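Local coordinates for protein putative malic enzyme ((S)-malate:NAD+ oxidoreductase (decarboxylating)) (Streptococcus pyogenes, PDB 2A9F) that probably catalyses the NAD-dependent oxidative decarboxylation of malate, as in other malic enzymes, with the help of a divalent metal ion, at residues A87-P90 and V91-K95; T117-I120 and I121-K125; D138-A141 and P142-F145; Q318-N321 and V322-F325. All blocks are in the same frame, centred on the assembly; numbering follows the deposited sequence.

Contact 1: A87-P90 and V91-K95; sequences AAMP and VMEGK
Backbone hydrogen bonds to the carbonyl oxygens of Ala-88, Met-89 and Pro-90 tie these residues to the next turn. Ala-88 O accepts twice, from Val-91 N at 2.7 Å and from Met-92 N at 3.2 Å, the two donors reaching it from opposite faces of the carbonyl plane. Glu-93 N gives Met-89 O a straighter bond (2.8 Å, N-H...O 164°), whereas Gly-94 N to Pro-90 O is weak. The ring nitrogen of Pro-90 has no hydrogen to offer the preceding turn, and the helix is kinked there. This is helix 85-102, the crossover of the beta-alpha-beta unit formed with strands 67-72 and 106-111 in the N-terminal domain.

Apolar contact comes from the two methionines, which cross at about a right angle. Met-89, bent at chi2 and chi3, brings its methyl CE to 3.7 Å from Met-92 CB. Both also press on Pro-109 of strand 106-111.

Glu-93 adds van der Waals contact. Its chi1 of 57° sets CG between backbone N and carbonyl carbon, and the chain then runs back across Met-89, with Glu-93 OE1 3.2 Å from Met-89 CG. Its polar partners lie elsewhere: OE2 accepts from Lys-21 N, and OE1 has a weak bond to Thr-63 of the second subunit.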
ATOM      1  N   ALA A  87      -3.465  -1.824  15.755  1.00 48.26           N
ATOM      2  CA  ALA A  87      -3.647  -0.687  16.663  1.00 45.36           C
ATOM      3  C   ALA A  87      -2.875   0.547  16.193  1.00 43.09           C
ATOM      4  O   ALA A  87      -3.221   1.675  16.542  1.00 40.96           O
ATOM      5  CB  ALA A  87      -3.209  -1.065  18.075  1.00 45.22           C
ATOM      6  N   ALA A  88      -1.837   0.327  15.395  1.00 41.21           N
ATOM      7  CA  ALA A  88      -1.031   1.424  14.889  1.00 41.49           C
ATOM      8  C   ALA A  88      -1.697   2.141  13.696  1.00 42.05           C
ATOM      9  O   ALA A  88      -1.561   3.359  13.538  1.00 41.48           O
ATOM     10  CB  ALA A  88       0.343   0.902  14.472  1.00 40.65           C
ATOM     11  N   MET A  89      -2.424   1.381  12.881  1.00 40.55           N
ATOM     12  CA  MET A  89      -3.063   1.901  11.681  1.00 40.37           C
ATOM     13  C   MET A  89      -3.687   3.304  11.805  1.00 39.63           C
ATOM     14  O   MET A  89      -3.433   4.166  10.959  1.00 39.13           O
ATOM     15  CB  MET A  89      -4.083   0.883  11.158  1.00 39.71           C
ATOM     16  CG  MET A  89      -4.309   0.933   9.639  1.00 39.38           C
ATOM     17  SD  MET A  89      -2.998   0.291   8.568  1.00 32.58           S
ATOM     18  CE  MET A  89      -1.676   1.236   8.985  1.00 31.82           C
ATOM     19  N   PRO A  90      -4.484   3.561  12.867  1.00 38.44           N
ATOM     20  CA  PRO A  90      -5.096   4.888  13.030  1.00 37.33           C
ATOM     21  C   PRO A  90      -4.051   5.997  12.935  1.00 37.81           C
ATOM     22  O   PRO A  90      -4.304   7.046  12.346  1.00 39.99           O
ATOM     23  CB  PRO A  90      -5.722   4.815  14.424  1.00 33.22           C
ATOM     24  CG  PRO A  90      -6.085   3.402  14.533  1.00 32.42           C
ATOM     25  CD  PRO A  90      -4.883   2.678  13.974  1.00 35.91           C
ATOM     26  N   VAL A  91      -2.878   5.755  13.511  1.00 37.73           N
ATOM     27  CA  VAL A  91      -1.805   6.740  13.492  1.00 38.44           C
ATOM     28  C   VAL A  91      -1.111   6.840  12.125  1.00 40.34           C
ATOM     29  O   VAL A  91      -0.786   7.933  11.663  1.00 42.84           O
ATOM     30  CB  VAL A  91      -0.752   6.424  14.573  1.00 37.39           C
ATOM     31  CG1 VAL A  91       0.417   7.394  14.477  1.00 34.99           C
ATOM     32  CG2 VAL A  91      -1.390   6.504  15.942  1.00 33.52           C
ATOM     33  N   MET A  92      -0.893   5.709  11.471  1.00 41.12           N
ATOM     34  CA  MET A  92      -0.238   5.724  10.170  1.00 42.14           C
ATOM     35  C   MET A  92      -1.160   6.333   9.108  1.00 44.17           C
ATOM     36  O   MET A  92      -0.713   7.022   8.196  1.00 43.90           O
ATOM     37  CB  MET A  92       0.178   4.302   9.787  1.00 38.68           C
ATOM     38  CG  MET A  92       1.025   3.613  10.880  1.00 34.33           C
ATOM     39  SD  MET A  92       2.458   4.603  11.319  1.00 29.92           S
ATOM     40  CE  MET A  92       2.144   4.925  12.994  1.00 36.36           C
ATOM     41  N   GLU A  93      -2.455   6.110   9.212  1.00 46.22           N
ATOM     42  CA  GLU A  93      -3.290   6.710   8.203  1.00 48.93           C
ATOM     43  C   GLU A  93      -3.534   8.179   8.548  1.00 48.84           C
ATOM     44  O   GLU A  93      -3.825   8.993   7.672  1.00 46.10           O
ATOM     45  CB  GLU A  93      -4.581   5.909   8.000  1.00 50.82           C
ATOM     46  CG  GLU A  93      -5.451   5.695   9.191  1.00 54.43           C
ATOM     47  CD  GLU A  93      -6.507   4.620   8.910  1.00 56.71           C
ATOM     48  OE1 GLU A  93      -6.136   3.431   8.770  1.00 53.13           O
ATOM     49  OE2 GLU A  93      -7.705   4.969   8.819  1.00 59.05           O
ATOM     50  N   GLY A  94      -3.374   8.522   9.822  1.00 49.57           N
ATOM     51  CA  GLY A  94      -3.533   9.910  10.209  1.00 48.71           C
ATOM     52  C   GLY A  94      -2.332  10.634   9.630  1.00 47.50           C
ATOM     53  O   GLY A  94      -2.422  11.719   9.049  1.00 46.63           O
ATOM     54  N   LYS A  95      -1.186   9.988   9.778  1.00 46.39           N
ATOM     55  CA  LYS A  95       0.058  10.521   9.274  1.00 45.37           C
ATOM     56  C   LYS A  95      -0.046  10.711   7.761  1.00 43.39           C
ATOM     57  O   LYS A  95       0.438  11.708   7.226  1.00 40.12           O
ATOM     58  CB  LYS A  95       1.200   9.560   9.605  1.00 47.78           C
ATOM     59  CG  LYS A  95       2.592  10.146   9.403  1.00 50.77           C
ATOM     60  CD  LYS A  95       2.963  11.089  10.533  1.00 53.71           C
ATOM     61  CE  LYS A  95       4.462  11.368  10.554  1.00 54.47           C
ATOM     62  NZ  LYS A  95       4.853  11.889  11.899  1.00 55.66           N
TER

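Contact 2: T117-I120 and I121-K125; sequences TEEI and ISIVK
Thr-117 O to Ile-121 N (3.1 Å, N-H...O 170°) and Ile-120 O to Val-124 N (N-H...O 176°) are nearly linear i to i+4 bonds, alpha-helical at these two carbonyls, although i+3 bonds from Ile-120 N and, weakly, Ile-123 N share the acceptors. Between them Glu-118 O is gripped by a single residue from both faces of its plane: Ser-122 N lies 3.3 Å from Glu-118 O, and Ser-122 OG donates to the same oxygen at 2.8 Å. The serine torsion (chi1 -62°) explains this, since it sets OG beside its own backbone N and thus within range of the carbonyl one turn back.

The carboxylate of Glu-118 bends round toward the hydroxyl, yet OE2 stays 3.9 Å from Ser-122 OG; its salt bridge is with Arg-150. On another flank Thr-117 CG2 meets Ile-121 CG2 at 4.1 Å, one side chain slanting across the other. Glu-119 and Ile-123 run alongside each other in one direction.

Buried isoleucines, Ile-120 and Ile-121 against helix 143-154 and Ile-123 against Ile-123 of the second subunit, together with ion pairs such as Lys-125 to Glu-154, mark an amphipathic helix; it connects strand 106-111 to strand 133-136, passing over 67-72 in the sheet order.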
ATOM      1  N   THR A 117      13.956  -7.649  12.425  1.00 57.52           N
ATOM      2  CA  THR A 117      14.631  -6.625  11.631  1.00 58.42           C
ATOM      3  C   THR A 117      14.922  -7.102  10.219  1.00 58.73           C
ATOM      4  O   THR A 117      14.549  -6.468   9.237  1.00 58.42           O
ATOM      5  CB  THR A 117      15.980  -6.213  12.268  1.00 59.15           C
ATOM      6  OG1 THR A 117      15.737  -5.488  13.476  1.00 60.30           O
ATOM      7  CG2 THR A 117      16.786  -5.343  11.323  1.00 59.96           C
ATOM      8  N   GLU A 118      15.598  -8.236  10.134  1.00 61.15           N
ATOM      9  CA  GLU A 118      15.980  -8.810   8.857  1.00 61.15           C
ATOM     10  C   GLU A 118      14.846  -8.870   7.842  1.00 60.44           C
ATOM     11  O   GLU A 118      15.003  -8.418   6.712  1.00 61.41           O
ATOM     12  CB  GLU A 118      16.565 -10.209   9.081  1.00 62.25           C
ATOM     13  CG  GLU A 118      17.427 -10.687   7.948  1.00 61.72           C
ATOM     14  CD  GLU A 118      18.347  -9.595   7.460  1.00 63.87           C
ATOM     15  OE1 GLU A 118      19.094  -9.027   8.289  1.00 63.03           O
ATOM     16  OE2 GLU A 118      18.311  -9.298   6.247  1.00 65.61           O
ATOM     17  N   GLU A 119      13.702  -9.421   8.230  1.00 60.33           N
ATOM     18  CA  GLU A 119      12.605  -9.519   7.282  1.00 59.55           C
ATOM     19  C   GLU A 119      11.790  -8.233   7.101  1.00 57.61           C
ATOM     20  O   GLU A 119      10.946  -8.159   6.206  1.00 57.79           O
ATOM     21  CB  GLU A 119      11.680 -10.688   7.636  1.00 61.32           C
ATOM     22  CG  GLU A 119      10.925 -10.561   8.932  1.00 65.08           C
ATOM     23  CD  GLU A 119       9.783 -11.562   9.011  1.00 68.31           C
ATOM     24  OE1 GLU A 119       8.886 -11.496   8.137  1.00 68.74           O
ATOM     25  OE2 GLU A 119       9.781 -12.411   9.935  1.00 70.01           O
ATOM     26  N   ILE A 120      12.023  -7.227   7.941  1.00 54.04           N
ATOM     27  CA  ILE A 120      11.302  -5.979   7.773  1.00 51.86           C
ATOM     28  C   ILE A 120      11.983  -5.242   6.629  1.00 52.30           C
ATOM     29  O   ILE A 120      11.314  -4.778   5.700  1.00 51.21           O
ATOM     30  CB  ILE A 120      11.336  -5.076   9.048  1.00 50.50           C
ATOM     31  CG1 ILE A 120      10.405  -5.646  10.117  1.00 48.46           C
ATOM     32  CG2 ILE A 120      10.883  -3.647   8.699  1.00 48.91           C
ATOM     33  CD1 ILE A 120      10.341  -4.819  11.376  1.00 48.51           C
ATOM     34  N   ILE A 121      13.315  -5.153   6.687  1.00 52.42           N
ATOM     35  CA  ILE A 121      14.057  -4.444   5.647  1.00 52.64           C
ATOM     36  C   ILE A 121      13.874  -5.181   4.340  1.00 51.30           C
ATOM     37  O   ILE A 121      13.858  -4.581   3.278  1.00 51.67           O
ATOM     38  CB  ILE A 121      15.581  -4.276   6.000  1.00 53.22           C
ATOM     39  CG1 ILE A 121      16.442  -5.277   5.238  1.00 55.74           C
ATOM     40  CG2 ILE A 121      15.803  -4.439   7.489  1.00 53.15           C
ATOM     41  CD1 ILE A 121      16.872  -4.805   3.849  1.00 57.57           C
ATOM     42  N   SER A 122      13.678  -6.486   4.428  1.00 51.56           N
ATOM     43  CA  SER A 122      13.492  -7.299   3.241  1.00 51.06           C
ATOM     44  C   SER A 122      12.086  -7.189   2.648  1.00 50.49           C
ATOM     45  O   SER A 122      11.896  -7.400   1.441  1.00 48.30           O
ATOM     46  CB  SER A 122      13.824  -8.749   3.574  1.00 52.35           C
ATOM     47  OG  SER A 122      15.189  -8.832   3.954  1.00 55.08           O
ATOM     48  N   ILE A 123      11.112  -6.859   3.500  1.00 50.00           N
ATOM     49  CA  ILE A 123       9.711  -6.690   3.076  1.00 48.95           C
ATOM     50  C   ILE A 123       9.579  -5.387   2.296  1.00 49.34           C
ATOM     51  O   ILE A 123       9.018  -5.350   1.199  1.00 49.79           O
ATOM     52  CB  ILE A 123       8.747  -6.620   4.294  1.00 48.97           C
ATOM     53  CG1 ILE A 123       8.336  -8.031   4.721  1.00 47.49           C
ATOM     54  CG2 ILE A 123       7.516  -5.778   3.948  1.00 46.94           C
ATOM     55  CD1 ILE A 123       7.868  -8.112   6.152  1.00 48.23           C
ATOM     56  N   VAL A 124      10.100  -4.321   2.891  1.00 47.61           N
ATOM     57  CA  VAL A 124      10.077  -2.998   2.296  1.00 45.78           C
ATOM     58  C   VAL A 124      10.872  -2.965   1.001  1.00 46.84           C
ATOM     59  O   VAL A 124      10.426  -2.385   0.014  1.00 45.10           O
ATOM     60  CB  VAL A 124      10.657  -1.968   3.270  1.00 44.22           C
ATOM     61  CG1 VAL A 124      10.981  -0.677   2.545  1.00 39.65           C
ATOM     62  CG2 VAL A 124       9.668  -1.733   4.397  1.00 44.63           C
ATOM     63  N   LYS A 125      12.044  -3.592   0.991  1.00 46.89           N
ATOM     64  CA  LYS A 125      12.854  -3.595  -0.220  1.00 47.90           C
ATOM     65  C   LYS A 125      12.013  -4.194  -1.358  1.00 46.12           C
ATOM     66  O   LYS A 125      12.089  -3.765  -2.508  1.00 44.98           O
ATOM     67  CB  LYS A 125      14.143  -4.407   0.001  1.00 49.37           C
ATOM     68  CG  LYS A 125      15.399  -3.736  -0.533  1.00 52.06           C
ATOM     69  CD  LYS A 125      16.669  -4.433  -0.039  1.00 56.29           C
ATOM     70  CE  LYS A 125      16.770  -5.855  -0.580  1.00 57.67           C
ATOM     71  NZ  LYS A 125      17.842  -6.650   0.073  1.00 57.45           N
TER

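Contact 3: D138-A141 and P142-F145; sequences DISA and PRCF. With MG (magnesium ion), chain C.
Ala-141, Cys-144 and Phe-145 form a compact cluster where the loop turns into helix 143-154. The sulfur of Cys-144 stands over the centre of the Phe-145 ring, 3.5 Å above its plane, while Ala-141 CB approaches the same ring obliquely, 3.3 Å from Phe-145 CE2. Sulfur and methyl also meet each other, Cys-144 SG lying 3.5 Å from Ala-141 CB. The cysteine torsion (chi1 73°) swings SG between backbone N and carbonyl carbon, which points it at Ala-141. A cis peptide bond joins Ala-141 to Pro-142 and folds the chain sharply at this point. One weak bond, Cys-144 N to Ser-140 O, spans the turn at 2.9 Å, with an N-H...O angle of 123°.

Arg-143 runs along a different side. Its guanidinium lies oblique to the Ser-140 hydroxyl, with Arg-143 NH1 3.5 Å from Ser-140 OG. The clear polar partners of the guanidinium are Lys-115, whose carbonyl accepts a hydrogen bond from NE, and Asp-73, which forms a salt bridge with NH2.

At the other end of the loop Asp-138 turns away from this cluster. Its OD1 binds the magnesium ion at 2.0 Å, whereas OD2 is 3.6 Å from the ion, which makes the carboxylate monodentate. Two waters, Glu-137 and Asp-163 supply further ligands. Because OD2 accepts a hydrogen bond from Leu-78 N, the carboxylate is held at both oxygens; the second-shell amide probably helps to fix its rotation and aim OD1 at the metal.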
ATOM      1  N   ASP A 138       7.221   5.198  13.847  1.00 46.63           N
ATOM      2  CA  ASP A 138       7.016   4.568  15.129  1.00 49.65           C
ATOM      3  C   ASP A 138       7.580   3.163  15.339  1.00 50.06           C
ATOM      4  O   ASP A 138       6.937   2.337  15.977  1.00 49.56           O
ATOM      5  CB  ASP A 138       5.518   4.572  15.462  1.00 49.71           C
ATOM      6  CG  ASP A 138       4.944   5.980  15.559  1.00 52.52           C
ATOM      7  OD1 ASP A 138       5.724   6.966  15.503  1.00 51.89           O
ATOM      8  OD2 ASP A 138       3.705   6.094  15.697  1.00 51.60           O
ATOM      9  N   ILE A 139       8.759   2.869  14.804  1.00 51.48           N
ATOM     10  CA  ILE A 139       9.334   1.559  15.067  1.00 53.51           C
ATOM     11  C   ILE A 139      10.390   1.773  16.168  1.00 52.39           C
ATOM     12  O   ILE A 139      11.206   2.691  16.095  1.00 51.73           O
ATOM     13  CB  ILE A 139       9.951   0.885  13.793  1.00 54.59           C
ATOM     14  CG1 ILE A 139      11.466   0.969  13.823  1.00 54.89           C
ATOM     15  CG2 ILE A 139       9.399   1.509  12.533  1.00 57.18           C
ATOM     16  CD1 ILE A 139      12.131   0.194  12.695  1.00 57.38           C
ATOM     17  N   SER A 140      10.349   0.940  17.200  1.00 52.24           N
ATOM     18  CA  SER A 140      11.267   1.076  18.329  1.00 54.22           C
ATOM     19  C   SER A 140      12.773   0.907  18.092  1.00 55.28           C
ATOM     20  O   SER A 140      13.225   0.163  17.209  1.00 52.74           O
ATOM     21  CB  SER A 140      10.845   0.120  19.445  1.00 55.18           C
ATOM     22  OG  SER A 140      10.948  -1.228  19.012  1.00 56.50           O
ATOM     23  N   ALA A 141      13.541   1.617  18.915  1.00 57.15           N
ATOM     24  CA  ALA A 141      14.996   1.565  18.883  1.00 58.30           C
ATOM     25  C   ALA A 141      15.403   0.334  19.683  1.00 58.52           C
ATOM     26  O   ALA A 141      14.678  -0.082  20.583  1.00 57.98           O
ATOM     27  CB  ALA A 141      15.568   2.815  19.531  1.00 58.31           C
ATOM     28  N   PRO A 142      16.566  -0.263  19.376  1.00 59.25           N
ATOM     29  CA  PRO A 142      17.540   0.116  18.343  1.00 59.02           C
ATOM     30  C   PRO A 142      17.250  -0.457  16.953  1.00 58.18           C
ATOM     31  O   PRO A 142      17.956  -0.140  15.995  1.00 58.03           O
ATOM     32  CB  PRO A 142      18.852  -0.416  18.909  1.00 59.37           C
ATOM     33  CG  PRO A 142      18.403  -1.717  19.519  1.00 59.62           C
ATOM     34  CD  PRO A 142      17.125  -1.315  20.251  1.00 59.02           C
ATOM     35  N   ARG A 143      16.234  -1.309  16.847  1.00 57.31           N
ATOM     36  CA  ARG A 143      15.870  -1.891  15.556  1.00 56.90           C
ATOM     37  C   ARG A 143      15.531  -0.796  14.543  1.00 57.56           C
ATOM     38  O   ARG A 143      15.638  -0.998  13.335  1.00 58.71           O
ATOM     39  CB  ARG A 143      14.659  -2.812  15.706  1.00 57.35           C
ATOM     40  CG  ARG A 143      14.989  -4.201  16.166  1.00 57.78           C
ATOM     41  CD  ARG A 143      13.770  -4.932  16.723  1.00 59.05           C
ATOM     42  NE  ARG A 143      12.688  -5.169  15.763  1.00 60.42           N
ATOM     43  CZ  ARG A 143      11.660  -4.339  15.543  1.00 60.73           C
ATOM     44  NH1 ARG A 143      11.551  -3.189  16.200  1.00 59.61           N
ATOM     45  NH2 ARG A 143      10.708  -4.686  14.684  1.00 60.74           N
ATOM     46  N   CYS A 144      15.124   0.365  15.046  1.00 58.44           N
ATOM     47  CA  CYS A 144      14.749   1.481  14.192  1.00 59.61           C
ATOM     48  C   CYS A 144      15.928   2.191  13.539  1.00 60.68           C
ATOM     49  O   CYS A 144      15.740   3.026  12.650  1.00 61.00           O
ATOM     50  CB  CYS A 144      13.940   2.496  14.993  1.00 60.02           C
ATOM     51  SG  CYS A 144      14.910   3.444  16.152  1.00 55.72           S
ATOM     52  N   PHE A 145      17.142   1.875  13.979  1.00 61.59           N
ATOM     53  CA  PHE A 145      18.322   2.512  13.405  1.00 62.66           C
ATOM     54  C   PHE A 145      18.984   1.653  12.335  1.00 63.11           C
ATOM     55  O   PHE A 145      19.487   2.171  11.338  1.00 63.36           O
ATOM     56  CB  PHE A 145      19.321   2.847  14.505  1.00 62.17           C
ATOM     57  CG  PHE A 145      18.774   3.783  15.539  1.00 62.65           C
ATOM     58  CD1 PHE A 145      18.442   5.093  15.202  1.00 63.42           C
ATOM     59  CD2 PHE A 145      18.552   3.347  16.842  1.00 62.36           C
ATOM     60  CE1 PHE A 145      17.894   5.960  16.152  1.00 64.62           C
ATOM     61  CE2 PHE A 145      18.006   4.201  17.800  1.00 62.35           C
ATOM     62  CZ  PHE A 145      17.674   5.510  17.458  1.00 63.60           C
TER
HETATM   63 MG    MG C 801       5.762   8.959  15.162  1.00 27.22          MG
HETATM   64  O   HOH W   1       3.800   8.668  15.239  1.00 48.15           O
HETATM   65  O   HOH W   2       6.124   9.272  17.281  1.00 46.12           O

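Contact 4: Q318-N321 and V322-F325; sequences QINN and VLAF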
ATOM      1  N   GLN A 318       6.888  24.916  20.125  1.00 60.34           N
ATOM      2  CA  GLN A 318       6.825  23.472  20.006  1.00 60.96           C
ATOM      3  C   GLN A 318       7.551  23.061  18.731  1.00 61.12           C
ATOM      4  O   GLN A 318       7.277  23.581  17.640  1.00 62.60           O
ATOM      5  CB  GLN A 318       5.374  22.990  19.970  1.00 60.99           C
ATOM      6  CG  GLN A 318       5.195  21.635  19.308  1.00 62.79           C
ATOM      7  CD  GLN A 318       3.977  20.891  19.813  1.00 66.51           C
ATOM      8  OE1 GLN A 318       2.931  21.491  20.077  1.00 67.68           O
ATOM      9  NE2 GLN A 318       4.101  19.571  19.942  1.00 65.64           N
ATOM     10  N   ILE A 319       8.497  22.143  18.893  1.00 59.31           N
ATOM     11  CA  ILE A 319       9.285  21.624  17.789  1.00 57.66           C
ATOM     12  C   ILE A 319       8.547  20.392  17.316  1.00 56.81           C
ATOM     13  O   ILE A 319       8.727  19.308  17.870  1.00 56.27           O
ATOM     14  CB  ILE A 319      10.710  21.223  18.266  1.00 57.48           C
ATOM     15  CG1 ILE A 319      11.534  22.473  18.566  1.00 58.07           C
ATOM     16  CG2 ILE A 319      11.412  20.394  17.206  1.00 56.45           C
ATOM     17  CD1 ILE A 319      10.940  23.360  19.616  1.00 58.89           C
ATOM     18  N   ASN A 320       7.705  20.545  16.302  1.00 57.58           N
ATOM     19  CA  ASN A 320       6.957  19.386  15.826  1.00 57.00           C
ATOM     20  C   ASN A 320       7.239  18.957  14.398  1.00 54.35           C
ATOM     21  O   ASN A 320       7.382  19.778  13.485  1.00 53.15           O
ATOM     22  CB  ASN A 320       5.451  19.599  16.015  1.00 59.36           C
ATOM     23  CG  ASN A 320       4.953  20.863  15.348  1.00 61.28           C
ATOM     24  OD1 ASN A 320       5.427  21.963  15.641  1.00 62.80           O
ATOM     25  ND2 ASN A 320       3.987  20.716  14.449  1.00 61.90           N
ATOM     26  N   ASN A 321       7.319  17.636  14.259  1.00 53.01           N
ATOM     27  CA  ASN A 321       7.577  16.916  13.019  1.00 50.18           C
ATOM     28  C   ASN A 321       6.872  17.485  11.802  1.00 46.42           C
ATOM     29  O   ASN A 321       7.447  17.584  10.719  1.00 45.81           O
ATOM     30  CB  ASN A 321       7.125  15.464  13.181  1.00 51.37           C
ATOM     31  CG  ASN A 321       8.250  14.499  13.020  1.00 57.00           C
ATOM     32  OD1 ASN A 321       8.976  14.558  12.026  1.00 62.73           O
ATOM     33  ND2 ASN A 321       8.423  13.596  13.995  1.00 58.52           N
ATOM     34  N   VAL A 322       5.619  17.842  12.001  1.00 41.96           N
ATOM     35  CA  VAL A 322       4.772  18.343  10.940  1.00 42.96           C
ATOM     36  C   VAL A 322       5.389  19.326   9.942  1.00 42.53           C
ATOM     37  O   VAL A 322       5.195  19.182   8.741  1.00 43.08           O
ATOM     38  CB  VAL A 322       3.506  18.915  11.551  1.00 43.66           C
ATOM     39  CG1 VAL A 322       2.549  19.284  10.477  1.00 42.78           C
ATOM     40  CG2 VAL A 322       2.886  17.875  12.463  1.00 42.93           C
ATOM     41  N   LEU A 323       6.142  20.305  10.428  1.00 43.01           N
ATOM     42  CA  LEU A 323       6.784  21.294   9.554  1.00 41.10           C
ATOM     43  C   LEU A 323       7.898  20.719   8.684  1.00 41.20           C
ATOM     44  O   LEU A 323       8.534  21.460   7.941  1.00 40.04           O
ATOM     45  CB  LEU A 323       7.401  22.408  10.391  1.00 40.54           C
ATOM     46  CG  LEU A 323       6.459  23.090  11.365  1.00 41.54           C
ATOM     47  CD1 LEU A 323       7.267  23.821  12.416  1.00 42.54           C
ATOM     48  CD2 LEU A 323       5.553  24.030  10.597  1.00 41.60           C
ATOM     49  N   ALA A 324       8.149  19.414   8.772  1.00 39.99           N
ATOM     50  CA  ALA A 324       9.229  18.840   7.991  1.00 39.38           C
ATOM     51  C   ALA A 324       8.918  17.699   7.035  1.00 39.47           C
ATOM     52  O   ALA A 324       9.272  17.775   5.863  1.00 39.69           O
ATOM     53  CB  ALA A 324      10.378  18.426   8.921  1.00 34.53           C
ATOM     54  N   PHE A 325       8.268  16.639   7.503  1.00 39.60           N
ATOM     55  CA  PHE A 325       8.031  15.515   6.598  1.00 38.80           C
ATOM     56  C   PHE A 325       7.218  15.784   5.342  1.00 36.46           C
ATOM     57  O   PHE A 325       7.390  15.102   4.336  1.00 38.01           O
ATOM     58  CB  PHE A 325       7.491  14.286   7.359  1.00 38.34           C
ATOM     59  CG  PHE A 325       6.126  14.458   7.959  1.00 38.58           C
ATOM     60  CD1 PHE A 325       4.979  14.283   7.180  1.00 37.90           C
ATOM     61  CD2 PHE A 325       5.982  14.704   9.324  1.00 34.65           C
ATOM     62  CE1 PHE A 325       3.711  14.344   7.765  1.00 37.45           C
ATOM     63  CE2 PHE A 325       4.726  14.766   9.914  1.00 34.78           C
ATOM     64  CZ  PHE A 325       3.587  14.584   9.138  1.00 37.71           C
TER
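Asn-320 O and Asn-321 O receive the amides that wind the chain into a short 3-10 turn: Leu-323 N bonds weakly to Asn-320 O, while Ala-324 N makes the firmer bond to Asn-321 O at 2.8 Å (N-H...O 151°). A second, weak bond from Phe-325 N, 3.5 Å from Asn-321 O, carries the turn into helix 325-335, whose N-cap position is Ala-324.

Phe-325 is turned by its chi1 of 66° back toward the asparagine. Phe-325 CD2 comes 3.5 Å from the backbone Asn-321 O, oblique to the ring. The side chains of Asn-321 and Phe-325 lie at about a right angle. Beyond these residues the ring meets Phe-99 and packs on Lys-95, the predicted proton acceptor. The Asn-320 side chain slants across that of Val-322, and Leu-323 CG rests 4.0 Å from Asn-320 O.

Asn-320 is predicted to bind malate, and Asn-321 has its nearest side-chain atom about 5 Å from the magnesium ion. With one good and one weak bond, Asn-321 O is held more firmly than Asn-320 O, which has a weak bond only in this turn. The backbone beside the metal is thus the better fixed, next to a residue that probably faces the substrate.

Contact 1 is wholly buried, whereas contacts 2, 3 and 4 are only partly so. Contacts 1 to 3 belong to the N-terminal domain and contact 4 to the NAD-binding domain, so its touch with contact 1, Phe-325 CE2 3.5 Å from Lys-95 CE, links the two. Segment 138-145 joins its neighbours: Met-92 CE sits 3.3 Å from Asp-138 OD2, and Arg-143 packs on Thr-117 and Ile-120 of contact 2. Contacts 1 and 2 are helical turns that also face the second subunit; contacts 3 and 4 are loops entering helices. Metal chemistry marks contact 3, and contact 4 lies near the same metal, while contact 2 lies furthest from contact 4, their centres about 27 Å apart.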